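Local coordinates for OsmC family protein (Rhodothermus marinus, PDB 5CML) that probably hydrolyses carboxyl esters through its serine-esterase domain of the alpha/beta-hydrolase fold, the part of a longer OsmC-containing protein described here, at residues P102-L116 with P123-C135. Sequence-based numbering, arbitrary orientation.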
loop_
_atom_site.group_PDB
_atom_site.type_symbol
_atom_site.label_atom_id
_atom_site.label_comp_id
_atom_site.label_asym_id
_atom_site.label_seq_id
_atom_site.Cartn_x
_atom_site.Cartn_y
_atom_site.Cartn_z
ATOM N N PRO A 102 -4.178 9.474 9.223
ATOM C CA PRO A 102 -4.413 9.387 7.770
ATOM C C PRO A 102 -5.869 9.071 7.446
ATOM O O PRO A 102 -6.496 8.201 8.068
ATOM C CB PRO A 102 -3.488 8.250 7.324
ATOM C CG PRO A 102 -3.318 7.400 8.588
ATOM C CD PRO A 102 -3.321 8.390 9.727
ATOM N N ALA A 103 -6.392 9.787 6.460
ATOM C CA ALA A 103 -7.757 9.616 6.007
ATOM C C ALA A 103 -7.807 8.697 4.797
ATOM O O ALA A 103 -8.870 8.244 4.434
ATOM C CB ALA A 103 -8.378 10.959 5.666
ATOM N N LEU A 104 -6.651 8.416 4.202
ATOM C CA LEU A 104 -6.563 7.566 3.005
ATOM C C LEU A 104 -5.421 6.595 3.196
ATOM O O LEU A 104 -4.305 7.010 3.547
ATOM C CB LEU A 104 -6.330 8.417 1.746
ATOM C CG LEU A 104 -6.039 7.737 0.401
ATOM C CD1 LEU A 104 -7.185 6.893 -0.053
ATOM C CD2 LEU A 104 -5.720 8.783 -0.656
ATOM N N LEU A 105 -5.701 5.301 3.008
ATOM C CA LEU A 105 -4.661 4.294 2.937
ATOM C C LEU A 105 -4.530 3.836 1.500
ATOM O O LEU A 105 -5.536 3.559 0.846
ATOM C CB LEU A 105 -4.996 3.088 3.815
ATOM C CG LEU A 105 -5.024 3.322 5.313
ATOM C CD1 LEU A 105 -5.325 1.976 6.049
ATOM C CD2 LEU A 105 -3.741 3.962 5.860
ATOM N N ILE A 106 -3.289 3.705 1.051
ATOM C CA ILE A 106 -2.965 3.228 -0.288
ATOM C C ILE A 106 -1.961 2.101 -0.156
ATOM O O ILE A 106 -0.959 2.252 0.543
ATOM C CB ILE A 106 -2.334 4.339 -1.177
ATOM C CG1 ILE A 106 -3.144 5.635 -1.124
ATOM C CG2 ILE A 106 -2.158 3.832 -2.612
ATOM C CD1 ILE A 106 -2.363 6.879 -1.644
ATOM N N GLY A 107 -2.198 0.986 -0.841
ATOM C CA GLY A 107 -1.260 -0.116 -0.801
ATOM C C GLY A 107 -0.986 -0.703 -2.169
ATOM O O GLY A 107 -1.909 -0.989 -2.915
ATOM N N HIS A 108 0.285 -0.928 -2.480
ATOM C CA HIS A 108 0.669 -1.580 -3.728
ATOM C C HIS A 108 1.197 -2.982 -3.444
ATOM O O HIS A 108 1.963 -3.178 -2.504
ATOM C CB HIS A 108 1.719 -0.734 -4.451
ATOM C CG HIS A 108 2.505 -1.487 -5.479
ATOM N ND1 HIS A 108 3.846 -1.775 -5.332
ATOM C CD2 HIS A 108 2.147 -1.969 -6.694
ATOM C CE1 HIS A 108 4.275 -2.420 -6.404
ATOM N NE2 HIS A 108 3.260 -2.561 -7.239
ATOM N N SER A 109 0.743 -3.947 -4.239
ATOM C CA SER A 109 1.212 -5.327 -4.193
ATOM C C SER A 109 0.936 -5.916 -2.800
ATOM O O SER A 109 -0.184 -5.807 -2.279
ATOM C CB SER A 109 2.701 -5.384 -4.579
ATOM O OG SER A 109 3.172 -6.711 -4.685
ATOM N N LEU A 110 1.942 -6.513 -2.189
ATOM C CA LEU A 110 1.801 -7.010 -0.814
ATOM C C LEU A 110 1.358 -5.918 0.151
ATOM O O LEU A 110 0.664 -6.198 1.130
ATOM C CB LEU A 110 3.111 -7.622 -0.317
ATOM C CG LEU A 110 3.450 -8.994 -0.866
ATOM C CD1 LEU A 110 4.670 -9.495 -0.127
ATOM C CD2 LEU A 110 2.297 -10.001 -0.702
ATOM N N GLY A 111 1.773 -4.676 -0.113
ATOM C CA GLY A 111 1.327 -3.548 0.682
ATOM C C GLY A 111 -0.165 -3.328 0.584
ATOM O O GLY A 111 -0.781 -2.799 1.505
ATOM N N GLY A 112 -0.753 -3.705 -0.553
ATOM C CA GLY A 112 -2.192 -3.607 -0.724
ATOM C C GLY A 112 -2.919 -4.589 0.187
ATOM O O GLY A 112 -3.922 -4.263 0.837
ATOM N N ALA A 113 -2.418 -5.814 0.237
ATOM C CA ALA A 113 -3.009 -6.790 1.126
ATOM C C ALA A 113 -2.890 -6.287 2.571
ATOM O O ALA A 113 -3.834 -6.378 3.347
ATOM C CB ALA A 113 -2.342 -8.137 0.956
ATOM N N ALA A 114 -1.751 -5.693 2.907
ATOM C CA ALA A 114 -1.541 -5.197 4.257
ATOM C C ALA A 114 -2.491 -4.063 4.626
ATOM O O ALA A 114 -3.061 -4.084 5.715
ATOM C CB ALA A 114 -0.113 -4.734 4.428
ATOM N N VAL A 115 -2.658 -3.056 3.761
ATOM C CA VAL A 115 -3.549 -1.949 4.143
ATOM C C VAL A 115 -5.001 -2.424 4.240
ATOM O O VAL A 115 -5.757 -1.941 5.080
ATOM C CB VAL A 115 -3.479 -0.713 3.190
ATOM C CG1 VAL A 115 -2.077 -0.081 3.202
ATOM C CG2 VAL A 115 -3.961 -1.028 1.797
ATOM N N LEU A 116 -5.390 -3.394 3.420
ATOM C CA LEU A 116 -6.756 -3.877 3.474
ATOM C C LEU A 116 -6.997 -4.625 4.769
ATOM O O LEU A 116 -8.089 -4.574 5.320
ATOM C CB LEU A 116 -7.078 -4.780 2.282
ATOM C CG LEU A 116 -7.236 -4.023 0.968
ATOM C CD1 LEU A 116 -7.203 -5.018 -0.156
ATOM C CD2 LEU A 116 -8.536 -3.227 0.943
ATOM N N PRO A 123 -10.408 4.065 12.635
ATOM C CA PRO A 123 -11.665 4.768 12.336
ATOM C C PRO A 123 -11.504 6.006 11.457
ATOM O O PRO A 123 -12.401 6.317 10.674
ATOM C CB PRO A 123 -12.176 5.150 13.733
ATOM C CG PRO A 123 -11.666 4.040 14.589
ATOM C CD PRO A 123 -10.284 3.799 14.079
ATOM N N GLU A 124 -10.387 6.708 11.608
ATOM C CA GLU A 124 -10.168 7.941 10.871
ATOM C C GLU A 124 -9.920 7.714 9.390
ATOM O O GLU A 124 -10.027 8.664 8.600
ATOM C CB GLU A 124 -8.991 8.703 11.467
ATOM C CG GLU A 124 -9.133 9.006 12.958
ATOM C CD GLU A 124 -10.279 9.936 13.265
ATOM O OE1 GLU A 124 -10.004 11.104 13.632
ATOM O OE2 GLU A 124 -11.450 9.492 13.160
ATOM N N VAL A 125 -9.598 6.479 9.001
ATOM C CA VAL A 125 -9.414 6.170 7.579
ATOM C C VAL A 125 -10.778 6.203 6.912
ATOM O O VAL A 125 -11.687 5.477 7.315
ATOM C CB VAL A 125 -8.734 4.781 7.366
ATOM C CG1 VAL A 125 -8.759 4.325 5.898
ATOM C CG2 VAL A 125 -7.313 4.787 7.942
ATOM N N LYS A 126 -10.902 7.023 5.867
ATOM C CA LYS A 126 -12.181 7.239 5.197
ATOM C C LYS A 126 -12.250 6.555 3.839
ATOM O O LYS A 126 -13.314 6.460 3.250
ATOM C CB LYS A 126 -12.442 8.739 5.028
ATOM C CG LYS A 126 -12.462 9.505 6.349
ATOM C CD LYS A 126 -13.619 9.064 7.242
ATOM C CE LYS A 126 -13.667 9.850 8.565
ATOM N NZ LYS A 126 -14.010 8.971 9.740
ATOM N N ALA A 127 -11.116 6.103 3.332
ATOM C CA ALA A 127 -11.056 5.506 1.994
ATOM C C ALA A 127 -9.796 4.680 1.851
ATOM O O ALA A 127 -8.779 4.980 2.489
ATOM C CB ALA A 127 -11.114 6.586 0.902
ATOM N N VAL A 128 -9.880 3.603 1.063
ATOM C CA VAL A 128 -8.752 2.708 0.853
ATOM C C VAL A 128 -8.623 2.412 -0.620
ATOM O O VAL A 128 -9.628 2.180 -1.296
ATOM C CB VAL A 128 -8.925 1.366 1.617
ATOM C CG1 VAL A 128 -7.733 0.405 1.371
ATOM C CG2 VAL A 128 -9.167 1.611 3.104
ATOM N N ALA A 129 -7.387 2.395 -1.110
ATOM C CA ALA A 129 -7.121 2.129 -2.521
ATOM C C ALA A 129 -5.918 1.194 -2.612
ATOM O O ALA A 129 -4.939 1.341 -1.852
ATOM C CB ALA A 129 -6.861 3.419 -3.295
ATOM N N THR A 130 -5.978 0.233 -3.529
ATOM C CA THR A 130 -4.860 -0.673 -3.720
ATOM C C THR A 130 -4.515 -0.839 -5.182
ATOM O O THR A 130 -5.344 -0.589 -6.054
ATOM C CB THR A 130 -5.142 -2.082 -3.119
ATOM O OG1 THR A 130 -6.255 -2.679 -3.784
ATOM C CG2 THR A 130 -5.439 -1.985 -1.629
ATOM N N ILE A 131 -3.285 -1.278 -5.422
ATOM C CA ILE A 131 -2.736 -1.466 -6.767
ATOM C C ILE A 131 -2.100 -2.857 -6.856
ATOM O O ILE A 131 -1.091 -3.124 -6.192
ATOM C CB ILE A 131 -1.670 -0.404 -7.095
ATOM C CG1 ILE A 131 -2.202 0.999 -6.825
ATOM C CG2 ILE A 131 -1.144 -0.547 -8.523
ATOM C CD1 ILE A 131 -1.122 1.997 -6.462
ATOM N N GLY A 132 -2.664 -3.745 -7.666
ATOM C CA GLY A 132 -2.051 -5.047 -7.859
ATOM C C GLY A 132 -2.096 -5.935 -6.624
ATOM O O GLY A 132 -1.247 -6.801 -6.460
ATOM N N ALA A 133 -3.081 -5.737 -5.762
ATOM C CA ALA A 133 -3.123 -6.473 -4.481
ATOM C C ALA A 133 -3.562 -7.936 -4.657
ATOM O O ALA A 133 -4.503 -8.221 -5.392
ATOM C CB ALA A 133 -4.054 -5.786 -3.504
ATOM N N PRO A 134 -2.891 -8.858 -3.953
ATOM C CA PRO A 134 -3.353 -10.247 -3.950
ATOM C C PRO A 134 -4.555 -10.384 -3.028
ATOM O O PRO A 134 -4.703 -9.585 -2.118
ATOM C CB PRO A 134 -2.139 -11.019 -3.452
ATOM C CG PRO A 134 -1.429 -10.065 -2.564
ATOM C CD PRO A 134 -1.640 -8.689 -3.203
ATOM N N CYS A 135 -5.402 -11.379 -3.266
ATOM C CA CYS A 135 -6.658 -11.475 -2.535
ATOM C C CYS A 135 -6.621 -12.492 -1.410
ATOM O O CYS A 135 -7.454 -12.434 -0.508
ATOM C CB CYS A 135 -7.792 -11.833 -3.488
ATOM S SG CYS A 135 -7.700 -13.504 -4.146
#
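Strands 104-108 and 127-131 pair in parallel at the heart of the alpha/beta-hydrolase sheet, the two strands of a beta-alpha-beta unit whose helix, beginning at Leu110, packs back over the second strand. Backbone bonds run from Lys126 N, 2.8 Å from Ala103 O, up to Ser109 N, which meets Ile131 O at 2.8 Å and 173°. That last bond ties down the probable nucleophile elbow, where Ser109 sits at phi 60° and Gly107 and Gly112 let the helix come close: Thr130 CG2 lies 3.7 Å from Gly112 CA. Farther along, Leu116 lays CD2 against Val128 CG1 at 3.7 Å and CG against Thr130 CG2 at 3.8 Å. Leu105, its CG anti to its own carbonyl carbon (chi1 -66°), crosses Val125 at about a right angle, and Leu105 CG lies 3.8 Å from Val125 CG2. Cutting Leu105 back to an alanine would probably open a gap beside both Val125 methyls. Beyond the strand end, Pro134 CG rests 4.1 Å from Ala113 CB. Ser109 OG bonds to His229 NE2, consistent with a catalytic triad. Strand 30-36 flanks 104-108, strand 192-196 borders 127-131, and helices 85-98 and 206-214 touch Ala114 and Ala133 respectively.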